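Local atomic coordinates of protoporphyrinogen oxidase (Exiguobacterium sibiricum, PDB entry 3LOV), a protein that probably oxidises coproporphyrinogen III to coproporphyrin III with bound FAD and molecular oxygen, a step of coproporphyrin-dependent heme b biosynthesis. Residues Gly42-Thr47 with Ser404-Gly409; Leu166-Leu171 with Gly177-Met182; Ser172-Gly177 with Arg361-Arg366. One frame throughout, in Å; residues are numbered along the deposited sequence.

Interaction 1. Residues Gly42-Thr47 with Ser404-Gly409; sequences GGKVAT and SRLMDG. With FAD (flavin-adenine dinucleotide), chain B.
Lys44 NZ is gripped by two acceptors: the FAD phosphate oxygen O2A lies 2.9 Å from it, and water 1 lies 2.6 Å from it. The water donates in turn to Met407 O, 3.0 Å from the water oxygen, which ties the lysine to the 404-409 segment where no direct hydrogen bond does. Lys44 sits in a sequence, RLGGKVAT, that fits the GG motif (RxGG[R/K]xxT) of FAD-dependent amine oxidases, in the loop that follows strand 31-35 of the dinucleotide-binding domain. Its backbone holds the same phosphate: Lys44 N donates to FAD O1A at 2.9 Å, nearly straight at 168°. A type II' turn from Gly42 to Val45 presents this amide, closed by Val45 N on Gly42 O, with Gly43 at positive phi and its CA 3.3 Å from FAD O1A. The chain of Lys44 runs extended from CG as far as CE, then bends at chi4 (39°), swinging NZ toward FAD O2A. At that bend Lys44 CE lies 3.5 Å from Gly409 O. Packing completes the contact, which buries 157 Å² in all. Leu406 sends CD2 obliquely against the lysine root, 3.8 Å from Lys44 CB. The same methyl borders the dimethylbenzene end of the flavin, with Leu406 CD2 4.0 Å from FAD C8M.

Interaction 2. Residues Leu166-Leu171 with Gly177-Met182; sequences LIEPLL and GNIDQM
Ile179 lies across the aliphatic part of Glu168, its CB 4.0 Å from Glu168 CB, while the carboxylate reaches past it to the backbone. After helix 160-172 the chain doubles back, and a type I turn from Asn178 to Gln181, with Gln181 N on Asn178 O, settles beside the helix. Glu168 CG stands anti to the backbone N (chi1 178°) and the chain continues extended, which carries OE2 out to the turn. There OE2 accepts a bond from Ile179 N at 2.9 Å, bent to 152°; the donor comes on the anti side of the carboxylate, 18° out of its plane. A second grip is indirect. Water 2 donates to Glu168 OE2 at 2.7 Å and accepts from Asp180 N at 3.0 Å, so one carboxylate oxygen serves two successive amides, the first directly and the second through the water. The water also donates to Asp180 OD2, and this may ease the proximity of two probably negative groups; Asp180 OD1 makes a salt bridge with Arg155, and Arg334 adds a long, weak ion pair to Glu168 OE2. On the apolar side, Leu150, Leu154 and Val163 border the branches of Ile179. Its CG2 packs 3.5 Å from Glu168 OE2, covering one flank of the acceptor. Its other branch points to the preceding helical residue, Ile179 CD1 resting 3.6 Å from Ile167 CG2.

Interaction 3. Residues Ser172-Gly177 with Arg361-Arg366; sequences SGIYAG and RAFVGR. With FAD (flavin-adenine dinucleotide), chain B.
The backbones of Ile174 and Phe363 approach to 6.8 Å between their CA atoms, and those of Ala176 and Arg366 to 5.5 Å, with no direct hydrogen bond between the segments. The join is therefore made by side chains and water. Ile174 covers one face of the Phe363 ring: its CG2 stands 3.6 Å from the ring centroid and 12° off the normal, a CH-pi contact over the face. The other branch, with CG1 set between the backbone N and the carbonyl carbon (chi1 63°), reaches past the rim on the same face, where Ile174 CD1 is 3.6 Å from Phe363 CE2. One atom of the ring, Phe363 CE2, sits over the rim of one face of the Arg361 guanidinium, the two planes steeply inclined; Arg361 NH1 bonds to Gly58 O. Farther along, Ala176 CB packs against Gly365 O and the root of Arg366. Two waters lie between the carbonyls of Ile174 and Gly365. Water 3 is 2.6 Å from Gly365 O and water 4 is 2.8 Å from Ile174 O; their other legs are weak, and not all these bonds can be made at once. Water 5 is a clearer bridge, donating to Ala176 O at 2.7 Å and accepting from Arg366 NH1 in the guanidinium plane, while Arg366 NH2 turns to Val332 O. Within the 172-177 segment, Ser172 OG donates to Gly177 O from above the carbonyl plane. Tyr175 starts away from the strand, and its OH ends 3.1 Å from FAD C4X. A short 3-10 turn at Ile174-Tyr175 thus places one residue on strand 357-364 and the next at the flavin, as part of the FAD pocket wall of a flavin-containing amine oxidoreductase fold.

In the fold
All three contacts are mainly buried, but their chemistry differs with place. Interactions 1 and 3 reach the same mixed sheet, through strands 400-411 and 357-364, and both touch FAD: the first at its phosphate and dimethylbenzene end, the second at the middle of the isoalloxazine, where Tyr175 OH meets C4X. Interaction 1 depends on charge and phosphate binding, whereas interaction 3 is held by an aliphatic-aromatic contact and waters. Interaction 2 lies away from the cofactor, with Gly177 about 12 Å from FAD, and unites helix 160-172 with its own following loop through a buried carboxylate and isoleucine packing. It shares Gly177 with interaction 3 and touches it where Met182 CE meets Ser172 OG at 3.2 Å.

Interaction 1. Residues Gly42-Thr47 with Ser404-Gly409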
loop_
_atom_site.group_PDB
_atom_site.type_symbol
_atom_site.label_atom_id
_atom_site.label_comp_id
_atom_site.label_asym_id
_atom_site.label_seq_id
_atom_site.Cartn_x
_atom_site.Cartn_y
_atom_site.Cartn_z
ATOM N N GLY A 42 -2.141 -15.422 -3.389
ATOM C CA GLY A 42 -2.200 -14.355 -2.385
ATOM C C GLY A 42 -1.181 -13.254 -2.499
ATOM O O GLY A 42 -1.449 -12.089 -2.121
ATOM N N GLY A 43 -0.016 -13.597 -3.041
ATOM C CA GLY A 43 1.023 -12.611 -3.232
ATOM C C GLY A 43 1.414 -12.084 -1.874
ATOM O O GLY A 43 1.666 -12.849 -0.937
ATOM N N LYS A 44 1.412 -10.771 -1.747
ATOM C CA LYS A 44 1.740 -10.127 -0.451
ATOM C C LYS A 44 0.730 -10.343 0.694
ATOM O O LYS A 44 1.040 -10.083 1.857
ATOM C CB LYS A 44 1.890 -8.623 -0.708
ATOM C CG LYS A 44 3.105 -8.274 -1.562
ATOM C CD LYS A 44 2.974 -6.859 -2.145
ATOM C CE LYS A 44 4.145 -6.353 -2.962
ATOM N NZ LYS A 44 4.853 -7.281 -3.858
ATOM N N VAL A 45 -0.498 -10.727 0.359
ATOM C CA VAL A 45 -1.559 -10.918 1.345
ATOM C C VAL A 45 -1.314 -12.283 1.951
ATOM O O VAL A 45 -1.257 -13.265 1.234
ATOM C CB VAL A 45 -2.990 -10.870 0.743
ATOM C CG1 VAL A 45 -4.031 -11.253 1.790
ATOM C CG2 VAL A 45 -3.336 -9.513 0.099
ATOM N N ALA A 46 -1.131 -12.331 3.260
ATOM C CA ALA A 46 -0.991 -13.584 3.997
ATOM C C ALA A 46 -1.428 -13.326 5.455
ATOM O O ALA A 46 -1.154 -12.251 5.990
ATOM C CB ALA A 46 0.463 -14.049 3.942
ATOM N N THR A 47 -2.126 -14.273 6.098
ATOM C CA THR A 47 -2.606 -14.052 7.466
ATOM C C THR A 47 -2.206 -15.216 8.356
ATOM O O THR A 47 -2.498 -16.376 8.050
ATOM C CB THR A 47 -4.130 -13.889 7.526
ATOM O OG1 THR A 47 -4.577 -13.007 6.494
ATOM C CG2 THR A 47 -4.581 -13.371 8.910
ATOM N N SER A 404 7.887 -11.444 8.470
ATOM C CA SER A 404 7.504 -11.562 7.064
ATOM C C SER A 404 8.267 -10.524 6.272
ATOM O O SER A 404 8.611 -9.472 6.798
ATOM C CB SER A 404 6.014 -11.338 6.901
ATOM O OG SER A 404 5.315 -12.180 7.798
ATOM N N ARG A 405 8.568 -10.842 5.022
ATOM C CA ARG A 405 9.448 -10.005 4.193
ATOM C C ARG A 405 8.771 -9.797 2.855
ATOM O O ARG A 405 8.415 -10.761 2.191
ATOM C CB ARG A 405 10.828 -10.662 3.969
ATOM C CG ARG A 405 11.752 -10.659 5.201
ATOM C CD ARG A 405 13.068 -11.395 4.928
ATOM N NE ARG A 405 13.992 -11.321 6.058
ATOM C CZ ARG A 405 13.984 -12.136 7.102
ATOM N NH1 ARG A 405 13.092 -13.117 7.181
ATOM N NH2 ARG A 405 14.893 -11.982 8.068
ATOM N N LEU A 406 8.603 -8.538 2.479
ATOM C CA LEU A 406 7.963 -8.159 1.237
ATOM C C LEU A 406 9.012 -7.488 0.364
ATOM O O LEU A 406 9.205 -6.247 0.435
ATOM C CB LEU A 406 6.788 -7.257 1.545
ATOM C CG LEU A 406 5.763 -7.954 2.465
ATOM C CD1 LEU A 406 5.935 -7.592 3.985
ATOM C CD2 LEU A 406 4.408 -7.606 1.990
HETATM N N MSE A 407 9.740 -8.329 -0.388
HETATM C CA MSE A 407 10.852 -7.873 -1.222
HETATM C C MSE A 407 10.356 -6.973 -2.384
HETATM O O MSE A 407 9.388 -7.315 -3.069
HETATM C CB MSE A 407 11.650 -9.060 -1.811
HETATM C CG MSE A 407 12.353 -9.987 -0.798
HETATM SE SE MSE A 407 13.154 -9.103 0.737
HETATM C CE MSE A 407 14.557 -8.038 -0.065
ATOM N N ASP A 408 11.041 -5.837 -2.606
ATOM C CA ASP A 408 10.715 -4.907 -3.703
ATOM C C ASP A 408 9.217 -4.627 -3.805
ATOM O O ASP A 408 8.673 -4.570 -4.909
ATOM C CB ASP A 408 11.208 -5.447 -5.058
ATOM C CG ASP A 408 12.619 -6.032 -4.973
ATOM O OD1 ASP A 408 13.462 -5.498 -4.197
ATOM O OD2 ASP A 408 12.874 -7.060 -5.629
ATOM N N GLY A 409 8.583 -4.415 -2.659
ATOM C CA GLY A 409 7.112 -4.409 -2.558
ATOM C C GLY A 409 6.463 -3.067 -2.835
ATOM O O GLY A 409 5.311 -3.014 -3.265
HETATM P PA FAD B . 1.642 -9.304 -5.479
HETATM O O1A FAD B . 0.853 -9.456 -4.223
HETATM O O2A FAD B . 3.084 -8.970 -5.380
HETATM O O5B FAD B . 1.488 -10.641 -6.328
HETATM C C5B FAD B . 2.330 -10.960 -7.406
HETATM C C4B FAD B . 2.168 -12.457 -7.693
HETATM O O4B FAD B . 2.835 -12.814 -8.907
HETATM C C3B FAD B . 2.733 -13.288 -6.559
HETATM O O3B FAD B . 1.846 -14.323 -6.173
HETATM C C2B FAD B . 4.015 -13.805 -7.184
HETATM O O2B FAD B . 4.397 -15.044 -6.701
HETATM C C1B FAD B . 3.647 -13.924 -8.648
HETATM N N9A FAD B . 4.777 -13.926 -9.591
HETATM C C8A FAD B . 5.990 -13.272 -9.571
HETATM N N7A FAD B . 6.707 -13.593 -10.677
HETATM C C5A FAD B . 5.954 -14.465 -11.414
HETATM C C6A FAD B . 6.142 -15.115 -12.636
HETATM N N6A FAD B . 7.240 -14.917 -13.361
HETATM N N1A FAD B . 5.158 -15.960 -13.123
HETATM C C2A FAD B . 3.980 -16.129 -12.435
HETATM N N3A FAD B . 3.783 -15.463 -11.239
HETATM C C4A FAD B . 4.754 -14.673 -10.738
HETATM N N1 FAD B . -2.371 -2.126 0.531
HETATM C C2 FAD B . -3.501 -1.778 1.219
HETATM O O2 FAD B . -4.549 -1.509 0.616
HETATM N N3 FAD B . -3.464 -1.701 2.588
HETATM C C4 FAD B . -2.339 -1.940 3.291
HETATM O O4 FAD B . -2.386 -1.885 4.506
HETATM C C4X FAD B . -1.175 -2.259 2.624
HETATM N N5 FAD B . -0.027 -2.552 3.343
HETATM C C5X FAD B . 1.130 -2.895 2.640
HETATM C C6 FAD B . 2.313 -3.158 3.340
HETATM C C7 FAD B . 3.485 -3.502 2.646
HETATM C C7M FAD B . 4.747 -3.791 3.403
HETATM C C8 FAD B . 3.471 -3.622 1.244
HETATM C C8M FAD B . 4.716 -3.978 0.451
HETATM C C9 FAD B . 2.297 -3.378 0.537
HETATM C C9A FAD B . 1.117 -3.007 1.221
HETATM N N10 FAD B . -0.066 -2.759 0.513
HETATM C C10 FAD B . -1.209 -2.376 1.227
HETATM C "C1'" FAD B . -0.164 -2.832 -0.992
HETATM C "C2'" FAD B . -0.714 -4.225 -1.385
HETATM O "O2'" FAD B . 0.189 -5.184 -0.975
HETATM C "C3'" FAD B . -0.943 -4.383 -2.894
HETATM O "O3'" FAD B . -2.105 -3.619 -3.191
HETATM C "C4'" FAD B . -1.212 -5.827 -3.390
HETATM O "O4'" FAD B . -0.712 -6.869 -2.574
HETATM C "C5'" FAD B . -0.593 -6.070 -4.752
HETATM O "O5'" FAD B . -0.994 -7.334 -5.217
HETATM P P FAD B . -0.532 -7.802 -6.652
HETATM O O1P FAD B . -0.530 -6.676 -7.653
HETATM O O2P FAD B . -1.205 -9.074 -7.108
HETATM O O3P FAD B . 1.049 -8.167 -6.445
HETATM O O HOH W 1 6.645 -8.122 -2.155
#

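Interaction 2. Residues Leu166-Leu171 with Gly177-Met182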
loop_
_atom_site.group_PDB
_atom_site.type_symbol
_atom_site.label_atom_id
_atom_site.label_comp_id
_atom_site.label_asym_id
_atom_site.label_seq_id
_atom_site.Cartn_x
_atom_site.Cartn_y
_atom_site.Cartn_z
ATOM N N LEU A 166 6.232 16.483 10.926
ATOM C CA LEU A 166 4.863 15.923 11.081
ATOM C C LEU A 166 4.247 15.328 9.804
ATOM O O LEU A 166 3.826 14.168 9.808
ATOM C CB LEU A 166 3.937 16.960 11.704
ATOM C CG LEU A 166 2.499 16.467 11.871
ATOM C CD1 LEU A 166 2.438 15.193 12.718
ATOM C CD2 LEU A 166 1.621 17.600 12.409
ATOM N N ILE A 167 4.208 16.096 8.714
ATOM C CA ILE A 167 3.412 15.711 7.548
ATOM C C ILE A 167 4.002 14.491 6.846
ATOM O O ILE A 167 3.312 13.523 6.572
ATOM C CB ILE A 167 3.306 16.819 6.520
ATOM C CG1 ILE A 167 2.825 18.138 7.151
ATOM C CG2 ILE A 167 2.321 16.423 5.411
ATOM C CD1 ILE A 167 1.487 18.079 7.731
ATOM N N GLU A 168 5.290 14.532 6.563
ATOM C CA GLU A 168 5.928 13.399 5.915
ATOM C C GLU A 168 5.733 12.094 6.647
ATOM O O GLU A 168 5.273 11.133 6.040
ATOM C CB GLU A 168 7.423 13.658 5.618
ATOM C CG GLU A 168 8.109 12.464 4.983
ATOM C CD GLU A 168 9.465 12.853 4.386
ATOM O OE1 GLU A 168 10.316 13.351 5.146
ATOM O OE2 GLU A 168 9.646 12.709 3.175
ATOM N N PRO A 169 6.117 12.010 7.931
ATOM C CA PRO A 169 5.924 10.717 8.564
ATOM C C PRO A 169 4.447 10.321 8.739
ATOM O O PRO A 169 4.117 9.151 8.634
ATOM C CB PRO A 169 6.620 10.879 9.914
ATOM C CG PRO A 169 6.843 12.292 10.115
ATOM C CD PRO A 169 6.911 12.918 8.762
ATOM N N LEU A 170 3.574 11.300 8.972
ATOM C CA LEU A 170 2.115 11.061 9.071
ATOM C C LEU A 170 1.531 10.538 7.763
ATOM O O LEU A 170 0.939 9.467 7.708
ATOM C CB LEU A 170 1.400 12.358 9.459
ATOM C CG LEU A 170 -0.089 12.273 9.768
ATOM C CD1 LEU A 170 -0.368 11.401 10.990
ATOM C CD2 LEU A 170 -0.673 13.700 9.963
ATOM N N LEU A 171 1.731 11.282 6.702
ATOM C CA LEU A 171 1.139 10.929 5.429
ATOM C C LEU A 171 1.809 9.715 4.776
ATOM O O LEU A 171 1.125 8.941 4.121
ATOM C CB LEU A 171 1.096 12.144 4.482
ATOM C CG LEU A 171 0.205 13.344 4.918
ATOM C CD1 LEU A 171 0.043 14.334 3.715
ATOM C CD2 LEU A 171 -1.196 12.932 5.478
ATOM N N GLY A 177 7.365 6.658 1.971
ATOM C CA GLY A 177 7.752 7.404 0.789
ATOM C C GLY A 177 8.251 8.795 1.089
ATOM O O GLY A 177 8.159 9.301 2.221
ATOM N N ASN A 178 8.812 9.409 0.069
ATOM C CA ASN A 178 9.419 10.681 0.210
ATOM C C ASN A 178 8.395 11.748 -0.150
ATOM O O ASN A 178 7.989 11.854 -1.298
ATOM C CB ASN A 178 10.673 10.769 -0.697
ATOM C CG ASN A 178 11.831 9.898 -0.193
ATOM O OD1 ASN A 178 12.237 10.022 0.953
ATOM N ND2 ASN A 178 12.372 9.044 -1.053
ATOM N N ILE A 179 7.991 12.556 0.822
ATOM C CA ILE A 179 7.060 13.625 0.530
ATOM C C ILE A 179 7.510 14.500 -0.664
ATOM O O ILE A 179 6.665 14.977 -1.438
ATOM C CB ILE A 179 6.759 14.491 1.788
ATOM C CG1 ILE A 179 5.453 15.266 1.600
ATOM C CG2 ILE A 179 7.889 15.470 2.080
ATOM C CD1 ILE A 179 4.811 15.722 2.917
ATOM N N ASP A 180 8.826 14.696 -0.848
ATOM C CA ASP A 180 9.313 15.612 -1.899
ATOM C C ASP A 180 9.306 15.025 -3.323
ATOM O O ASP A 180 9.688 15.712 -4.280
ATOM C CB ASP A 180 10.724 16.153 -1.563
ATOM C CG ASP A 180 10.704 17.135 -0.394
ATOM O OD1 ASP A 180 9.960 18.131 -0.474
ATOM O OD2 ASP A 180 11.404 16.895 0.624
ATOM N N GLN A 181 8.909 13.770 -3.479
ATOM C CA GLN A 181 8.803 13.172 -4.841
ATOM C C GLN A 181 7.362 12.771 -5.263
ATOM O O GLN A 181 7.018 12.816 -6.469
ATOM C CB GLN A 181 9.727 11.940 -4.950
ATOM C CG GLN A 181 11.191 12.197 -4.531
ATOM C CD GLN A 181 12.077 11.016 -4.815
ATOM O OE1 GLN A 181 11.720 10.108 -5.594
ATOM N NE2 GLN A 181 13.251 11.016 -4.206
HETATM N N MSE A 182 6.538 12.429 -4.268
HETATM C CA MSE A 182 5.122 12.037 -4.462
HETATM C C MSE A 182 4.379 13.152 -5.185
HETATM O O MSE A 182 4.662 14.302 -4.969
HETATM C CB MSE A 182 4.404 11.916 -3.136
HETATM C CG MSE A 182 4.575 10.706 -2.265
HETATM SE SE MSE A 182 3.706 11.285 -0.555
HETATM C CE MSE A 182 4.921 10.139 0.400
HETATM O O HOH W 2 10.967 14.000 1.150
#

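Interaction 3. Residues Ser172-Gly177 with Arg361-Arg366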
loop_
_atom_site.group_PDB
_atom_site.type_symbol
_atom_site.label_atom_id
_atom_site.label_comp_id
_atom_site.label_asym_id
_atom_site.label_seq_id
_atom_site.Cartn_x
_atom_site.Cartn_y
_atom_site.Cartn_z
ATOM N N SER A 172 3.121 9.516 4.980
ATOM C CA SER A 172 3.797 8.344 4.440
ATOM C C SER A 172 3.437 7.073 5.179
ATOM O O SER A 172 3.317 6.010 4.558
ATOM C CB SER A 172 5.323 8.533 4.432
ATOM O OG SER A 172 5.627 9.444 3.390
ATOM N N GLY A 173 3.276 7.165 6.491
ATOM C CA GLY A 173 2.855 6.001 7.282
ATOM C C GLY A 173 3.816 4.841 7.060
ATOM O O GLY A 173 5.014 5.073 6.828
ATOM N N ILE A 174 3.291 3.620 7.042
ATOM C CA ILE A 174 4.123 2.422 6.869
ATOM C C ILE A 174 4.852 2.343 5.490
ATOM O O ILE A 174 5.909 1.711 5.376
ATOM C CB ILE A 174 3.316 1.129 7.141
ATOM C CG1 ILE A 174 2.170 0.961 6.142
ATOM C CG2 ILE A 174 2.742 1.124 8.590
ATOM C CD1 ILE A 174 1.374 -0.316 6.406
ATOM N N TYR A 175 4.342 3.057 4.487
ATOM C CA TYR A 175 4.923 3.028 3.151
ATOM C C TYR A 175 6.225 3.844 3.023
ATOM O O TYR A 175 7.050 3.587 2.133
ATOM C CB TYR A 175 3.890 3.482 2.118
ATOM C CG TYR A 175 2.541 2.773 2.193
ATOM C CD1 TYR A 175 2.318 1.569 1.518
ATOM C CD2 TYR A 175 1.468 3.326 2.927
ATOM C CE1 TYR A 175 1.071 0.932 1.557
ATOM C CE2 TYR A 175 0.218 2.686 2.992
ATOM C CZ TYR A 175 0.026 1.486 2.301
ATOM O OH TYR A 175 -1.203 0.855 2.337
ATOM N N ALA A 176 6.430 4.824 3.895
ATOM C CA ALA A 176 7.749 5.424 4.046
ATOM C C ALA A 176 8.260 6.246 2.860
ATOM O O ALA A 176 9.468 6.511 2.765
ATOM C CB ALA A 176 8.773 4.342 4.375
ATOM N N GLY A 177 7.365 6.658 1.971
ATOM C CA GLY A 177 7.752 7.404 0.789
ATOM C C GLY A 177 8.251 8.795 1.089
ATOM O O GLY A 177 8.159 9.301 2.221
ATOM N N ARG A 361 3.176 -5.014 16.068
ATOM C CA ARG A 361 3.680 -5.262 14.690
ATOM C C ARG A 361 4.540 -4.071 14.267
ATOM O O ARG A 361 4.026 -2.973 14.108
ATOM C CB ARG A 361 2.562 -5.510 13.647
ATOM C CG ARG A 361 3.141 -5.984 12.266
ATOM C CD ARG A 361 2.152 -6.587 11.268
ATOM N NE ARG A 361 1.376 -5.581 10.565
ATOM C CZ ARG A 361 0.934 -5.682 9.300
ATOM N NH1 ARG A 361 1.162 -6.762 8.552
ATOM N NH2 ARG A 361 0.258 -4.680 8.776
ATOM N N ALA A 362 5.849 -4.288 14.172
ATOM C CA ALA A 362 6.787 -3.265 13.715
ATOM C C ALA A 362 7.071 -3.441 12.215
ATOM O O ALA A 362 7.069 -4.544 11.694
ATOM C CB ALA A 362 8.080 -3.282 14.540
ATOM N N PHE A 363 7.260 -2.321 11.525
ATOM C CA PHE A 363 7.682 -2.305 10.129
ATOM C C PHE A 363 9.132 -1.830 10.050
ATOM O O PHE A 363 9.558 -0.948 10.829
ATOM C CB PHE A 363 6.810 -1.350 9.323
ATOM C CG PHE A 363 5.385 -1.808 9.176
ATOM C CD1 PHE A 363 4.497 -1.710 10.229
ATOM C CD2 PHE A 363 4.924 -2.299 7.968
ATOM C CE1 PHE A 363 3.170 -2.115 10.084
ATOM C CE2 PHE A 363 3.579 -2.714 7.819
ATOM C CZ PHE A 363 2.724 -2.615 8.859
ATOM N N VAL A 364 9.884 -2.415 9.120
ATOM C CA VAL A 364 11.297 -2.056 8.865
ATOM C C VAL A 364 11.488 -1.933 7.355
ATOM O O VAL A 364 11.027 -2.800 6.606
ATOM C CB VAL A 364 12.294 -3.139 9.406
ATOM C CG1 VAL A 364 13.723 -2.852 8.901
ATOM C CG2 VAL A 364 12.291 -3.203 10.954
ATOM N N GLY A 365 12.161 -0.868 6.911
ATOM C CA GLY A 365 12.456 -0.663 5.512
ATOM C C GLY A 365 11.980 0.687 5.008
ATOM O O GLY A 365 10.827 1.042 5.208
ATOM N N ARG A 366 12.891 1.441 4.389
ATOM C CA ARG A 366 12.586 2.726 3.711
ATOM C C ARG A 366 13.274 2.776 2.364
ATOM O O ARG A 366 14.234 2.028 2.139
ATOM C CB ARG A 366 13.135 3.916 4.530
ATOM C CG ARG A 366 12.672 3.995 5.967
ATOM C CD ARG A 366 13.310 5.206 6.598
ATOM N NE ARG A 366 12.895 5.385 7.974
ATOM C CZ ARG A 366 11.777 6.002 8.348
ATOM N NH1 ARG A 366 10.960 6.511 7.449
ATOM N NH2 ARG A 366 11.476 6.085 9.630
HETATM P PA FAD B . 1.642 -9.304 -5.479
HETATM O O1A FAD B . 0.853 -9.456 -4.223
HETATM O O2A FAD B . 3.084 -8.970 -5.380
HETATM O O5B FAD B . 1.488 -10.641 -6.328
HETATM C C5B FAD B . 2.330 -10.960 -7.406
HETATM C C4B FAD B . 2.168 -12.457 -7.693
HETATM O O4B FAD B . 2.835 -12.814 -8.907
HETATM C C3B FAD B . 2.733 -13.288 -6.559
HETATM O O3B FAD B . 1.846 -14.323 -6.173
HETATM C C2B FAD B . 4.015 -13.805 -7.184
HETATM O O2B FAD B . 4.397 -15.044 -6.701
HETATM C C1B FAD B . 3.647 -13.924 -8.648
HETATM N N9A FAD B . 4.777 -13.926 -9.591
HETATM C C8A FAD B . 5.990 -13.272 -9.571
HETATM N N7A FAD B . 6.707 -13.593 -10.677
HETATM C C5A FAD B . 5.954 -14.465 -11.414
HETATM C C6A FAD B . 6.142 -15.115 -12.636
HETATM N N6A FAD B . 7.240 -14.917 -13.361
HETATM N N1A FAD B . 5.158 -15.960 -13.123
HETATM C C2A FAD B . 3.980 -16.129 -12.435
HETATM N N3A FAD B . 3.783 -15.463 -11.239
HETATM C C4A FAD B . 4.754 -14.673 -10.738
HETATM N N1 FAD B . -2.371 -2.126 0.531
HETATM C C2 FAD B . -3.501 -1.778 1.219
HETATM O O2 FAD B . -4.549 -1.509 0.616
HETATM N N3 FAD B . -3.464 -1.701 2.588
HETATM C C4 FAD B . -2.339 -1.940 3.291
HETATM O O4 FAD B . -2.386 -1.885 4.506
HETATM C C4X FAD B . -1.175 -2.259 2.624
HETATM N N5 FAD B . -0.027 -2.552 3.343
HETATM C C5X FAD B . 1.130 -2.895 2.640
HETATM C C6 FAD B . 2.313 -3.158 3.340
HETATM C C7 FAD B . 3.485 -3.502 2.646
HETATM C C7M FAD B . 4.747 -3.791 3.403
HETATM C C8 FAD B . 3.471 -3.622 1.244
HETATM C C8M FAD B . 4.716 -3.978 0.451
HETATM C C9 FAD B . 2.297 -3.378 0.537
HETATM C C9A FAD B . 1.117 -3.007 1.221
HETATM N N10 FAD B . -0.066 -2.759 0.513
HETATM C C10 FAD B . -1.209 -2.376 1.227
HETATM C "C1'" FAD B . -0.164 -2.832 -0.992
HETATM C "C2'" FAD B . -0.714 -4.225 -1.385
HETATM O "O2'" FAD B . 0.189 -5.184 -0.975
HETATM C "C3'" FAD B . -0.943 -4.383 -2.894
HETATM O "O3'" FAD B . -2.105 -3.619 -3.191
HETATM C "C4'" FAD B . -1.212 -5.827 -3.390
HETATM O "O4'" FAD B . -0.712 -6.869 -2.574
HETATM C "C5'" FAD B . -0.593 -6.070 -4.752
HETATM O "O5'" FAD B . -0.994 -7.334 -5.217
HETATM P P FAD B . -0.532 -7.802 -6.652
HETATM O O1P FAD B . -0.530 -6.676 -7.653
HETATM O O2P FAD B . -1.205 -9.074 -7.108
HETATM O O3P FAD B . 1.049 -8.167 -6.445
HETATM O O HOH W 3 8.839 0.321 6.689
HETATM O O HOH W 4 7.864 0.350 3.926
HETATM O O HOH W 5 11.381 7.240 4.592
#